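Local coordinates for CalS10 (Micromonospora echinospora, PDB 6UK5), which binds S-adenosylmethionine and probably transfers its methyl group to an amino pentose during calicheamicin biosynthesis, at residues E27-G32 against E196-G201; D46-A51 against V150-P155; S183-Q188 against T192-R197. All blocks are in the same frame, centred on the assembly; numbering follows the deposited sequence.

Contact 1: residues E27-G32 against E196-G201; sequences EAAYRG and ERWLVG
Tyr30 and Glu196 face each other between helix 27-32 and strand 196-201, and a single water links their polar ends, while Ala29 meets Trp198 beside them. The two backbones stay well apart, with 10.5 Å between the CA atoms of Ala29 and Trp198, so the side chains do the bridging. On Glu196, CB lies 3.6 Å from NE1 of Trp198, two residues along the same strand. CG is turned anti to the carbonyl carbon (chi1 -86°), and the extended chain beyond it runs out toward the helix. At its end the carboxylate divides its work. OE1 sits in the plane of the Trp198 ring at its edge, on the NE1 side. OE2 points to the helix, accepts a hydrogen bond of 2.7 Å from water 1 and also forms a salt bridge with Arg181. The same water is hydrogen-bonded to Tyr30 OH at 2.6 Å, whereas Tyr30 OH and Glu196 OE2 are 3.8 Å apart. The phenol ring and the carboxylate are inclined by 44°. The larger share of the buried surface is apolar: Ala29 CB touches Trp198 CH2 at 3.8 Å, coming at the rim of the indole near its plane rather than over a face. Tyr30 also meets Phe122 edge-to-face, and its side chain comes within about 4 Å of that of S-adenosylmethionine-binding Trp37. Helix 20-32 thus lies against one side of the five-stranded sheet, where strand 191-202 runs between strands 177-188 and 206-216 and Trp198 stacks on Phe209 of the latter.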
ATOM      1  N   GLU A  27     -12.110   6.161  -6.765  1.00 63.23           N
ATOM      2  CA  GLU A  27     -11.546   6.749  -7.978  1.00 65.25           C
ATOM      3  C   GLU A  27     -10.021   6.768  -7.940  1.00 66.28           C
ATOM      4  O   GLU A  27      -9.365   6.512  -8.956  1.00 64.91           O
ATOM      5  CB  GLU A  27     -12.094   8.158  -8.188  1.00 67.45           C
ATOM      6  CG  GLU A  27     -13.589   8.268  -7.968  1.00 65.69           C
ATOM      7  CD  GLU A  27     -14.122   9.644  -8.302  1.00 71.84           C
ATOM      8  OE1 GLU A  27     -13.933  10.090  -9.456  1.00 71.76           O
ATOM      9  OE2 GLU A  27     -14.718  10.281  -7.406  1.00 76.96           O
ATOM     10  N   ALA A  28      -9.447   7.086  -6.777  1.00 62.76           N
ATOM     11  CA  ALA A  28      -7.996   7.124  -6.639  1.00 62.75           C
ATOM     12  C   ALA A  28      -7.329   5.874  -7.200  1.00 64.86           C
ATOM     13  O   ALA A  28      -6.286   5.961  -7.858  1.00 64.76           O
ATOM     14  CB  ALA A  28      -7.629   7.292  -5.162  1.00 65.58           C
ATOM     15  N   ALA A  29      -7.912   4.703  -6.953  1.00 65.20           N
ATOM     16  CA  ALA A  29      -7.263   3.463  -7.365  1.00 62.28           C
ATOM     17  C   ALA A  29      -7.223   3.329  -8.883  1.00 61.33           C
ATOM     18  O   ALA A  29      -6.157   3.107  -9.471  1.00 67.30           O
ATOM     19  CB  ALA A  29      -7.986   2.267  -6.744  1.00 64.59           C
ATOM     20  N   TYR A  30      -8.376   3.461  -9.536  1.00 60.05           N
ATOM     21  CA  TYR A  30      -8.435   3.214 -10.972  1.00 62.27           C
ATOM     22  C   TYR A  30      -7.733   4.306 -11.766  1.00 69.47           C
ATOM     23  O   TYR A  30      -7.209   4.035 -12.854  1.00 67.38           O
ATOM     24  CB  TYR A  30      -9.896   3.070 -11.387  1.00 60.67           C
ATOM     25  CG  TYR A  30     -10.525   1.833 -10.786  1.00 62.58           C
ATOM     26  CD1 TYR A  30     -10.223   0.566 -11.268  1.00 63.06           C
ATOM     27  CD2 TYR A  30     -11.393   1.933  -9.707  1.00 63.21           C
ATOM     28  CE1 TYR A  30     -10.790  -0.566 -10.705  1.00 63.11           C
ATOM     29  CE2 TYR A  30     -11.963   0.811  -9.138  1.00 62.80           C
ATOM     30  CZ  TYR A  30     -11.658  -0.438  -9.638  1.00 64.86           C
ATOM     31  OH  TYR A  30     -12.223  -1.557  -9.070  1.00 59.02           O
ATOM     32  N   ARG A  31      -7.707   5.539 -11.252  1.00 75.37           N
ATOM     33  CA  ARG A  31      -6.925   6.587 -11.899  1.00 74.28           C
ATOM     34  C   ARG A  31      -5.431   6.298 -11.803  1.00 75.86           C
ATOM     35  O   ARG A  31      -4.689   6.517 -12.767  1.00 79.27           O
ATOM     36  CB  ARG A  31      -7.248   7.951 -11.287  1.00 79.24           C
ATOM     37  CG  ARG A  31      -8.088   8.841 -12.195  1.00 80.66           C
ATOM     38  CD  ARG A  31      -8.231  10.256 -11.647  1.00 63.40           C
ATOM     39  NE  ARG A  31      -9.356  10.385 -10.725  1.00 64.44           N
ATOM     40  CZ  ARG A  31     -10.604  10.661 -11.094  1.00 70.98           C
ATOM     41  NH1 ARG A  31     -10.908  10.837 -12.375  1.00 62.22           N
ATOM     42  NH2 ARG A  31     -11.556  10.760 -10.178  1.00 67.80           N
ATOM     43  N   GLY A  32      -4.976   5.795 -10.653  1.00 74.32           N
ATOM     44  CA  GLY A  32      -3.567   5.470 -10.507  1.00 76.01           C
ATOM     45  C   GLY A  32      -3.093   4.400 -11.470  1.00 74.40           C
ATOM     46  O   GLY A  32      -1.933   4.409 -11.893  1.00 72.74           O
ATOM     47  N   GLU A 196     -11.652  -7.302  -2.080  1.00 50.89           N
ATOM     48  CA  GLU A 196     -10.777  -6.147  -1.930  1.00 53.26           C
ATOM     49  C   GLU A 196     -10.541  -5.878  -0.450  1.00 53.40           C
ATOM     50  O   GLU A 196     -11.462  -5.991   0.364  1.00 55.65           O
ATOM     51  CB  GLU A 196     -11.361  -4.892  -2.576  1.00 53.80           C
ATOM     52  CG  GLU A 196     -11.050  -4.749  -4.048  1.00 53.74           C
ATOM     53  CD  GLU A 196     -11.791  -3.590  -4.682  1.00 54.43           C
ATOM     54  OE1 GLU A 196     -12.855  -3.205  -4.157  1.00 53.63           O
ATOM     55  OE2 GLU A 196     -11.307  -3.060  -5.704  1.00 58.24           O
ATOM     56  N   ARG A 197      -9.308  -5.516  -0.106  1.00 54.90           N
ATOM     57  CA  ARG A 197      -8.961  -5.169   1.268  1.00 56.36           C
ATOM     58  C   ARG A 197      -8.082  -3.930   1.251  1.00 56.77           C
ATOM     59  O   ARG A 197      -7.005  -3.931   0.649  1.00 52.78           O
ATOM     60  CB  ARG A 197      -8.274  -6.336   1.971  1.00 55.75           C
ATOM     61  CG  ARG A 197      -9.268  -7.428   2.312  1.00 60.01           C
ATOM     62  CD  ARG A 197      -8.618  -8.631   2.941  1.00 59.77           C
ATOM     63  NE  ARG A 197      -8.810  -8.609   4.387  1.00 62.10           N
ATOM     64  CZ  ARG A 197      -8.657  -9.659   5.185  1.00 67.13           C
ATOM     65  NH1 ARG A 197      -8.320 -10.837   4.679  1.00 60.52           N
ATOM     66  NH2 ARG A 197      -8.854  -9.529   6.491  1.00 75.99           N
ATOM     67  N   TRP A 198      -8.553  -2.882   1.922  1.00 59.84           N
ATOM     68  CA  TRP A 198      -7.946  -1.562   1.883  1.00 60.42           C
ATOM     69  C   TRP A 198      -7.284  -1.220   3.210  1.00 60.82           C
ATOM     70  O   TRP A 198      -7.701  -1.686   4.274  1.00 60.19           O
ATOM     71  CB  TRP A 198      -9.008  -0.504   1.573  1.00 60.29           C
ATOM     72  CG  TRP A 198      -9.704  -0.693   0.263  1.00 60.51           C
ATOM     73  CD1 TRP A 198     -10.672  -1.612  -0.022  1.00 59.41           C
ATOM     74  CD2 TRP A 198      -9.506   0.065  -0.936  1.00 61.97           C
ATOM     75  NE1 TRP A 198     -11.085  -1.478  -1.324  1.00 59.20           N
ATOM     76  CE2 TRP A 198     -10.384  -0.456  -1.908  1.00 60.91           C
ATOM     77  CE3 TRP A 198      -8.671   1.129  -1.283  1.00 65.41           C
ATOM     78  CZ2 TRP A 198     -10.449   0.052  -3.204  1.00 62.52           C
ATOM     79  CZ3 TRP A 198      -8.735   1.630  -2.571  1.00 61.31           C
ATOM     80  CH2 TRP A 198      -9.619   1.092  -3.515  1.00 58.79           C
ATOM     81  N   LEU A 199      -6.240  -0.397   3.130  1.00 63.07           N
ATOM     82  CA  LEU A 199      -5.651   0.254   4.293  1.00 65.87           C
ATOM     83  C   LEU A 199      -5.548   1.745   4.010  1.00 65.55           C
ATOM     84  O   LEU A 199      -4.922   2.145   3.022  1.00 64.09           O
ATOM     85  CB  LEU A 199      -4.266  -0.311   4.618  1.00 63.91           C
ATOM     86  CG  LEU A 199      -4.175  -1.683   5.281  1.00 69.20           C
ATOM     87  CD1 LEU A 199      -2.716  -2.101   5.373  1.00 67.46           C
ATOM     88  CD2 LEU A 199      -4.808  -1.672   6.663  1.00 66.92           C
ATOM     89  N   VAL A 200      -6.165   2.561   4.858  1.00 67.47           N
ATOM     90  CA  VAL A 200      -6.069   4.014   4.762  1.00 73.30           C
ATOM     91  C   VAL A 200      -5.436   4.541   6.041  1.00 73.95           C
ATOM     92  O   VAL A 200      -5.991   4.371   7.134  1.00 74.90           O
ATOM     93  CB  VAL A 200      -7.429   4.678   4.509  1.00 74.38           C
ATOM     94  CG1 VAL A 200      -7.261   6.189   4.430  1.00 74.57           C
ATOM     95  CG2 VAL A 200      -8.028   4.160   3.215  1.00 73.22           C
ATOM     96  N   GLY A 201      -4.274   5.172   5.902  1.00 73.31           N
ATOM     97  CA  GLY A 201      -3.603   5.845   7.001  1.00 73.66           C
ATOM     98  C   GLY A 201      -3.589   7.341   6.735  1.00 77.56           C
ATOM     99  O   GLY A 201      -3.251   7.780   5.634  1.00 77.81           O
TER
HETATM  100  O   HOH W   1     -12.485  -0.732  -6.566  1.00 55.03           O

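Contact 2: residues D46-A51 against V150-P155; sequences DRIRAA and VLVLEP
Val150 reaches helix 46-51 with both of its methyl groups. CG2 touches Ala51 CB at 3.8 Å; CG1, anti to the backbone N (chi1 -176°), faces Ile48 CG1 at a looser 4.4 Å. The valine therefore spreads its two branches over successive turns of the helix. Leu151, like Leu153 two residues on, turns its side chain to the other side of the strand, onto helix 220-229. Val152, between them, returns to the first side, where its CG1 lies 4.4 Å from the same Ile48 CG1, so the isoleucine spans the two valines. All three contacts between helix and strand are apolar, and the axes, running at 147° to each other, come within 9.4 Å. Strand 149-153 lies between the parallel strand 115-120 and the antiparallel strand 246-251 of the Rossmann-like sheet, whose strand order 3-2-1-4-5-7-6 is that of class I S-adenosylmethionine-dependent methyltransferases; helix 37-51 packs on one face of it, reaching Ala117 as well through Ile48, and helix 220-229 on the other.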
ATOM      1  N   ASP A  46     -18.929  11.534 -28.280  1.00 61.63           N
ATOM      2  CA  ASP A  46     -18.762  11.648 -29.724  1.00 65.50           C
ATOM      3  C   ASP A  46     -19.637  10.646 -30.469  1.00 67.85           C
ATOM      4  O   ASP A  46     -20.236  10.978 -31.499  1.00 66.66           O
ATOM      5  CB  ASP A  46     -17.294  11.453 -30.104  1.00 63.78           C
ATOM      6  CG  ASP A  46     -16.417  12.604 -29.655  1.00 60.07           C
ATOM      7  OD1 ASP A  46     -16.965  13.645 -29.235  1.00 66.59           O
ATOM      8  OD2 ASP A  46     -15.178  12.469 -29.729  1.00 55.84           O
ATOM      9  N   ARG A  47     -19.720   9.411 -29.968  1.00 70.38           N
ATOM     10  CA  ARG A  47     -20.480   8.378 -30.667  1.00 71.43           C
ATOM     11  C   ARG A  47     -21.978   8.619 -30.553  1.00 69.56           C
ATOM     12  O   ARG A  47     -22.726   8.370 -31.505  1.00 68.66           O
ATOM     13  CB  ARG A  47     -20.122   7.004 -30.112  1.00 77.22           C
ATOM     14  CG  ARG A  47     -18.782   6.477 -30.578  1.00 74.13           C
ATOM     15  CD  ARG A  47     -18.422   5.197 -29.850  1.00 68.40           C
ATOM     16  NE  ARG A  47     -16.983   5.107 -29.621  1.00 67.92           N
ATOM     17  CZ  ARG A  47     -16.123   4.469 -30.409  1.00 58.96           C
ATOM     18  NH1 ARG A  47     -16.541   3.834 -31.498  1.00 69.99           N
ATOM     19  NH2 ARG A  47     -14.835   4.463 -30.099  1.00 60.28           N
ATOM     20  N   ILE A  48     -22.436   9.087 -29.391  1.00 69.59           N
ATOM     21  CA  ILE A  48     -23.838   9.467 -29.256  1.00 69.13           C
ATOM     22  C   ILE A  48     -24.194  10.506 -30.310  1.00 69.83           C
ATOM     23  O   ILE A  48     -25.264  10.449 -30.927  1.00 70.90           O
ATOM     24  CB  ILE A  48     -24.123   9.977 -27.833  1.00 67.10           C
ATOM     25  CG1 ILE A  48     -23.958   8.837 -26.826  1.00 61.13           C
ATOM     26  CG2 ILE A  48     -25.531  10.548 -27.752  1.00 61.31           C
ATOM     27  CD1 ILE A  48     -23.792   9.300 -25.395  1.00 58.81           C
ATOM     28  N   ARG A  49     -23.300  11.472 -30.533  1.00 68.73           N
ATOM     29  CA  ARG A  49     -23.545  12.486 -31.550  1.00 71.11           C
ATOM     30  C   ARG A  49     -23.555  11.877 -32.946  1.00 71.71           C
ATOM     31  O   ARG A  49     -24.305  12.331 -33.817  1.00 73.56           O
ATOM     32  CB  ARG A  49     -22.476  13.574 -31.461  1.00 73.25           C
ATOM     33  CG  ARG A  49     -22.498  14.355 -30.160  1.00 72.64           C
ATOM     34  CD  ARG A  49     -23.774  15.153 -30.034  1.00 75.70           C
ATOM     35  NE  ARG A  49     -23.765  16.037 -28.876  1.00 69.32           N
ATOM     36  CZ  ARG A  49     -24.747  16.881 -28.582  1.00 72.05           C
ATOM     37  NH1 ARG A  49     -25.818  16.955 -29.361  1.00 72.70           N
ATOM     38  NH2 ARG A  49     -24.660  17.649 -27.509  1.00 71.91           N
ATOM     39  N   ALA A  50     -22.729  10.854 -33.176  1.00 68.78           N
ATOM     40  CA  ALA A  50     -22.763  10.148 -34.451  1.00 65.52           C
ATOM     41  C   ALA A  50     -24.148   9.578 -34.726  1.00 67.51           C
ATOM     42  O   ALA A  50     -24.731   9.817 -35.789  1.00 71.47           O
ATOM     43  CB  ALA A  50     -21.715   9.036 -34.458  1.00 60.64           C
ATOM     44  N   ALA A  51     -24.693   8.819 -33.771  1.00 67.47           N
ATOM     45  CA  ALA A  51     -25.991   8.183 -33.955  1.00 65.52           C
ATOM     46  C   ALA A  51     -27.162   9.137 -33.751  1.00 70.17           C
ATOM     47  O   ALA A  51     -28.244   8.889 -34.295  1.00 68.24           O
ATOM     48  CB  ALA A  51     -26.131   6.998 -32.997  1.00 59.91           C
ATOM     49  N   VAL A 150     -30.165   6.419 -27.987  1.00 52.86           N
ATOM     50  CA  VAL A 150     -28.936   5.636 -27.995  1.00 53.43           C
ATOM     51  C   VAL A 150     -28.730   5.016 -26.621  1.00 54.47           C
ATOM     52  O   VAL A 150     -28.724   5.723 -25.607  1.00 53.02           O
ATOM     53  CB  VAL A 150     -27.723   6.502 -28.381  1.00 53.73           C
ATOM     54  CG1 VAL A 150     -26.467   5.645 -28.481  1.00 51.98           C
ATOM     55  CG2 VAL A 150     -27.984   7.236 -29.688  1.00 60.64           C
ATOM     56  N   LEU A 151     -28.558   3.701 -26.590  1.00 56.49           N
ATOM     57  CA  LEU A 151     -28.124   2.985 -25.399  1.00 54.39           C
ATOM     58  C   LEU A 151     -26.699   2.506 -25.628  1.00 52.49           C
ATOM     59  O   LEU A 151     -26.404   1.905 -26.667  1.00 56.30           O
ATOM     60  CB  LEU A 151     -29.059   1.813 -25.096  1.00 58.69           C
ATOM     61  CG  LEU A 151     -29.091   1.318 -23.650  1.00 60.01           C
ATOM     62  CD1 LEU A 151     -30.469   0.774 -23.326  1.00 57.85           C
ATOM     63  CD2 LEU A 151     -28.045   0.243 -23.428  1.00 61.47           C
ATOM     64  N   VAL A 152     -25.815   2.785 -24.677  1.00 49.61           N
ATOM     65  CA  VAL A 152     -24.416   2.385 -24.769  1.00 52.87           C
ATOM     66  C   VAL A 152     -24.047   1.664 -23.482  1.00 46.38           C
ATOM     67  O   VAL A 152     -24.348   2.147 -22.384  1.00 46.05           O
ATOM     68  CB  VAL A 152     -23.480   3.583 -25.027  1.00 49.06           C
ATOM     69  CG1 VAL A 152     -24.094   4.514 -26.064  1.00 51.87           C
ATOM     70  CG2 VAL A 152     -23.162   4.326 -23.745  1.00 51.80           C
ATOM     71  N   LEU A 153     -23.402   0.509 -23.621  1.00 47.91           N
ATOM     72  CA  LEU A 153     -23.203  -0.411 -22.511  1.00 45.31           C
ATOM     73  C   LEU A 153     -21.823  -1.030 -22.615  1.00 47.57           C
ATOM     74  O   LEU A 153     -21.499  -1.664 -23.624  1.00 46.65           O
ATOM     75  CB  LEU A 153     -24.286  -1.493 -22.523  1.00 43.33           C
ATOM     76  CG  LEU A 153     -24.373  -2.443 -21.332  1.00 47.90           C
ATOM     77  CD1 LEU A 153     -25.832  -2.716 -21.019  1.00 54.89           C
ATOM     78  CD2 LEU A 153     -23.640  -3.738 -21.622  1.00 43.19           C
ATOM     79  N   GLU A 154     -21.009  -0.843 -21.576  1.00 48.98           N
ATOM     80  CA  GLU A 154     -19.695  -1.464 -21.513  1.00 49.30           C
ATOM     81  C   GLU A 154     -19.826  -2.798 -20.789  1.00 50.13           C
ATOM     82  O   GLU A 154     -20.043  -2.807 -19.567  1.00 45.03           O
ATOM     83  CB  GLU A 154     -18.706  -0.559 -20.789  1.00 48.51           C
ATOM     84  CG  GLU A 154     -17.270  -1.066 -20.819  1.00 53.79           C
ATOM     85  CD  GLU A 154     -16.338  -0.227 -19.973  1.00 63.23           C
ATOM     86  OE1 GLU A 154     -16.773   0.836 -19.483  1.00 65.65           O
ATOM     87  OE2 GLU A 154     -15.172  -0.635 -19.791  1.00 67.33           O
ATOM     88  N   PRO A 155     -19.705  -3.932 -21.476  1.00 51.65           N
ATOM     89  CA  PRO A 155     -19.876  -5.226 -20.814  1.00 51.17           C
ATOM     90  C   PRO A 155     -18.584  -5.737 -20.193  1.00 48.77           C
ATOM     91  O   PRO A 155     -17.477  -5.344 -20.564  1.00 50.44           O
ATOM     92  CB  PRO A 155     -20.319  -6.137 -21.966  1.00 47.42           C
ATOM     93  CG  PRO A 155     -19.552  -5.607 -23.129  1.00 49.27           C
ATOM     94  CD  PRO A 155     -19.470  -4.099 -22.924  1.00 50.55           C
TER

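Contact 3: residues S183-Q188 against T192-R197; sequences SRSTRQ and TRMEER
Strands 183-188 and 192-197 run antiparallel, their axes 4.6 Å apart, and two hydrogen-bonded pairs, Arg184 with Glu195 and Thr186 with Arg193, alternate with non-hydrogen-bonded ones, each joined by two backbone bonds of which Thr186 N to Arg193 O is the longest at 3.3 Å. On the face of Ser183, Ser185, Thr192, Met194 and Glu196 the side chains meet lightly: Ser183 CB rests 4.0 Å from Glu196 CG, Ser185 CB packs diagonally against Thr192 CG2, and Ser185 OG lies near Met194 CG. The other face is charged. Thr186 OG1 sits alongside Arg193 CB at 3.8 Å, and the two side chains leave the sheet together. Arg184 and Arg193 both carry CG anti to the backbone N (chi1 -172° and -177°) on chains extended to NE, which brings their NH1 atoms within 4.2 Å, guanidinium planes 64° apart. Arg184 is directed to carbonyls of Asp202 and Ala203 of the second subunit, to which NE and NH2 donate. Glu195 sits between Arg193 and Arg197 in a network of long salt bridges, the nearer being Arg193 NH2 to Glu195 OE1 at 3.8 Å. Glu195 OE1 is also 4.5 Å from Arg184 NH1, beyond a salt bridge, so its charge probably offsets part of the repulsion between Arg184 and Arg193. The arrangement is a classic antiparallel beta hairpin, its charged face turned to the subunit interface.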
ATOM      1  N   SER A 183      -6.079  -6.831  -3.744  1.00 49.07           N
ATOM      2  CA  SER A 183      -7.290  -7.420  -4.289  1.00 48.46           C
ATOM      3  C   SER A 183      -7.015  -8.848  -4.730  1.00 46.38           C
ATOM      4  O   SER A 183      -5.874  -9.237  -4.989  1.00 45.98           O
ATOM      5  CB  SER A 183      -7.829  -6.607  -5.473  1.00 51.12           C
ATOM      6  OG  SER A 183      -6.950  -6.666  -6.580  1.00 51.35           O
ATOM      7  N   ARG A 184      -8.084  -9.628  -4.805  1.00 50.51           N
ATOM      8  CA  ARG A 184      -7.993 -11.002  -5.276  1.00 49.69           C
ATOM      9  C   ARG A 184      -9.314 -11.376  -5.924  1.00 47.23           C
ATOM     10  O   ARG A 184     -10.371 -11.268  -5.296  1.00 48.87           O
ATOM     11  CB  ARG A 184      -7.665 -11.936  -4.119  1.00 51.59           C
ATOM     12  CG  ARG A 184      -7.371 -13.354  -4.515  1.00 54.02           C
ATOM     13  CD  ARG A 184      -7.099 -14.154  -3.270  1.00 55.18           C
ATOM     14  NE  ARG A 184      -6.925 -15.570  -3.559  1.00 55.12           N
ATOM     15  CZ  ARG A 184      -7.940 -16.433  -3.557  1.00 58.42           C
ATOM     16  NH1 ARG A 184      -9.173 -15.996  -3.323  1.00 60.63           N
ATOM     17  NH2 ARG A 184      -7.738 -17.717  -3.811  1.00 60.29           N
ATOM     18  N   SER A 185      -9.243 -11.813  -7.176  1.00 53.52           N
ATOM     19  CA  SER A 185     -10.404 -12.224  -7.951  1.00 51.19           C
ATOM     20  C   SER A 185     -10.188 -13.639  -8.459  1.00 55.36           C
ATOM     21  O   SER A 185      -9.103 -13.969  -8.950  1.00 42.87           O
ATOM     22  CB  SER A 185     -10.670 -11.282  -9.126  1.00 49.88           C
ATOM     23  OG  SER A 185     -10.525  -9.928  -8.741  1.00 48.15           O
ATOM     24  N   THR A 186     -11.213 -14.471  -8.332  1.00 56.35           N
ATOM     25  CA  THR A 186     -11.185 -15.823  -8.859  1.00 54.67           C
ATOM     26  C   THR A 186     -12.376 -15.993  -9.789  1.00 40.53           C
ATOM     27  O   THR A 186     -13.410 -15.339  -9.630  1.00 78.54           O
ATOM     28  CB  THR A 186     -11.230 -16.872  -7.741  1.00 60.97           C
ATOM     29  OG1 THR A 186     -12.438 -16.726  -6.984  1.00 61.39           O
ATOM     30  CG2 THR A 186     -10.030 -16.716  -6.821  1.00 59.38           C
ATOM     31  N   ARG A 187     -12.220 -16.878 -10.764  1.00 62.68           N
ATOM     32  CA  ARG A 187     -13.212 -17.083 -11.805  1.00 61.44           C
ATOM     33  C   ARG A 187     -13.727 -18.511 -11.748  1.00 63.57           C
ATOM     34  O   ARG A 187     -12.955 -19.452 -11.536  1.00 56.89           O
ATOM     35  CB  ARG A 187     -12.579 -16.783 -13.167  1.00 62.97           C
ATOM     36  CG  ARG A 187     -13.427 -17.094 -14.378  1.00 66.58           C
ATOM     37  CD  ARG A 187     -12.603 -16.879 -15.641  1.00 67.02           C
ATOM     38  NE  ARG A 187     -13.121 -17.632 -16.778  1.00 63.61           N
ATOM     39  CZ  ARG A 187     -12.563 -17.645 -17.982  1.00 57.75           C
ATOM     40  NH1 ARG A 187     -11.462 -16.944 -18.218  1.00 58.96           N
ATOM     41  NH2 ARG A 187     -13.105 -18.362 -18.954  1.00 60.20           N
ATOM     42  N   GLN A 188     -15.036 -18.668 -11.934  1.00 54.21           N
ATOM     43  CA  GLN A 188     -15.628 -19.995 -12.069  1.00 54.95           C
ATOM     44  C   GLN A 188     -16.939 -19.841 -12.833  1.00 56.27           C
ATOM     45  O   GLN A 188     -17.884 -19.241 -12.314  1.00 48.91           O
ATOM     46  CB  GLN A 188     -15.843 -20.637 -10.702  1.00 54.01           C
ATOM     47  CG  GLN A 188     -16.456 -22.032 -10.763  1.00 56.61           C
ATOM     48  CD  GLN A 188     -17.024 -22.514  -9.434  1.00 55.88           C
ATOM     49  OE1 GLN A 188     -17.674 -23.557  -9.380  1.00 52.84           O
ATOM     50  NE2 GLN A 188     -16.782 -21.763  -8.364  1.00 50.96           N
ATOM     51  N   THR A 192     -17.201 -13.977 -11.234  1.00 40.49           N
ATOM     52  CA  THR A 192     -15.903 -13.574 -10.709  1.00 43.81           C
ATOM     53  C   THR A 192     -16.115 -13.095  -9.278  1.00 40.47           C
ATOM     54  O   THR A 192     -16.980 -12.248  -9.027  1.00 42.85           O
ATOM     55  CB  THR A 192     -15.254 -12.476 -11.555  1.00 45.01           C
ATOM     56  OG1 THR A 192     -15.516 -12.717 -12.943  1.00 41.73           O
ATOM     57  CG2 THR A 192     -13.750 -12.467 -11.331  1.00 45.61           C
ATOM     58  N   ARG A 193     -15.331 -13.622  -8.343  1.00 39.67           N
ATOM     59  CA  ARG A 193     -15.459 -13.272  -6.931  1.00 45.00           C
ATOM     60  C   ARG A 193     -14.374 -12.255  -6.603  1.00 44.42           C
ATOM     61  O   ARG A 193     -13.196 -12.605  -6.489  1.00 49.32           O
ATOM     62  CB  ARG A 193     -15.351 -14.496  -6.026  1.00 46.25           C
ATOM     63  CG  ARG A 193     -15.548 -14.142  -4.555  1.00 45.74           C
ATOM     64  CD  ARG A 193     -15.542 -15.352  -3.637  1.00 50.33           C
ATOM     65  NE  ARG A 193     -15.333 -14.930  -2.253  1.00 45.99           N
ATOM     66  CZ  ARG A 193     -14.138 -14.611  -1.758  1.00 49.74           C
ATOM     67  NH1 ARG A 193     -13.061 -14.675  -2.531  1.00 58.61           N
ATOM     68  NH2 ARG A 193     -14.014 -14.226  -0.495  1.00 47.71           N
ATOM     69  N   MET A 194     -14.789 -11.005  -6.412  1.00 40.67           N
ATOM     70  CA  MET A 194     -13.890  -9.889  -6.154  1.00 44.83           C
ATOM     71  C   MET A 194     -13.774  -9.652  -4.653  1.00 40.00           C
ATOM     72  O   MET A 194     -14.758  -9.299  -3.997  1.00 41.06           O
ATOM     73  CB  MET A 194     -14.422  -8.644  -6.860  1.00 45.12           C
ATOM     74  CG  MET A 194     -14.325  -8.698  -8.370  1.00 45.86           C
ATOM     75  SD  MET A 194     -14.844  -7.163  -9.160  1.00 50.85           S
ATOM     76  CE  MET A 194     -16.589  -7.145  -8.725  1.00 47.37           C
ATOM     77  N   GLU A 195     -12.578  -9.867  -4.112  1.00 40.87           N
ATOM     78  CA  GLU A 195     -12.263  -9.568  -2.721  1.00 43.94           C
ATOM     79  C   GLU A 195     -11.261  -8.420  -2.685  1.00 46.25           C
ATOM     80  O   GLU A 195     -10.149  -8.554  -3.207  1.00 45.34           O
ATOM     81  CB  GLU A 195     -11.690 -10.791  -2.003  1.00 44.58           C
ATOM     82  CG  GLU A 195     -11.593 -10.614  -0.490  1.00 44.06           C
ATOM     83  CD  GLU A 195     -10.753 -11.683   0.176  1.00 43.11           C
ATOM     84  OE1 GLU A 195     -10.528 -12.738  -0.451  1.00 46.81           O
ATOM     85  OE2 GLU A 195     -10.321 -11.468   1.329  1.00 45.48           O
ATOM     86  N   GLU A 196     -11.652  -7.302  -2.080  1.00 50.89           N
ATOM     87  CA  GLU A 196     -10.777  -6.147  -1.930  1.00 53.26           C
ATOM     88  C   GLU A 196     -10.541  -5.878  -0.450  1.00 53.40           C
ATOM     89  O   GLU A 196     -11.462  -5.991   0.364  1.00 55.65           O
ATOM     90  CB  GLU A 196     -11.361  -4.892  -2.576  1.00 53.80           C
ATOM     91  CG  GLU A 196     -11.050  -4.749  -4.048  1.00 53.74           C
ATOM     92  CD  GLU A 196     -11.791  -3.590  -4.682  1.00 54.43           C
ATOM     93  OE1 GLU A 196     -12.855  -3.205  -4.157  1.00 53.63           O
ATOM     94  OE2 GLU A 196     -11.307  -3.060  -5.704  1.00 58.24           O
ATOM     95  N   ARG A 197      -9.308  -5.516  -0.106  1.00 54.90           N
ATOM     96  CA  ARG A 197      -8.961  -5.169   1.268  1.00 56.36           C
ATOM     97  C   ARG A 197      -8.082  -3.930   1.251  1.00 56.77           C
ATOM     98  O   ARG A 197      -7.005  -3.931   0.649  1.00 52.78           O
ATOM     99  CB  ARG A 197      -8.274  -6.336   1.971  1.00 55.75           C
ATOM    100  CG  ARG A 197      -9.268  -7.428   2.312  1.00 60.01           C
ATOM    101  CD  ARG A 197      -8.618  -8.631   2.941  1.00 59.77           C
ATOM    102  NE  ARG A 197      -8.810  -8.609   4.387  1.00 62.10           N
ATOM    103  CZ  ARG A 197      -8.657  -9.659   5.185  1.00 67.13           C
ATOM    104  NH1 ARG A 197      -8.320 -10.837   4.679  1.00 60.52           N
ATOM    105  NH2 ARG A 197      -8.854  -9.529   6.491  1.00 75.99           N
TER

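Contacts 1 and 3 share strand 191-202 and lie about 15 Å apart between centres, on the five-stranded sheet; contact 2 belongs to the Rossmann-like sheet, across the centre of the chain and about 30 Å from either. Contact 2 is purely apolar and lies within the Rossmann-like methyltransferase fold, although the exposed Ala51 brings it to the surface at one end. Contact 1, also largely buried, joins a helix to a sheet face through an alanine-tryptophan contact with a water-bridged phenol and carboxylate beside it. Contact 3 is only partly buried and relies on backbone hydrogen bonds. Glu196 takes part in both contacts on that sheet, whose charged opposite face meets the second subunit.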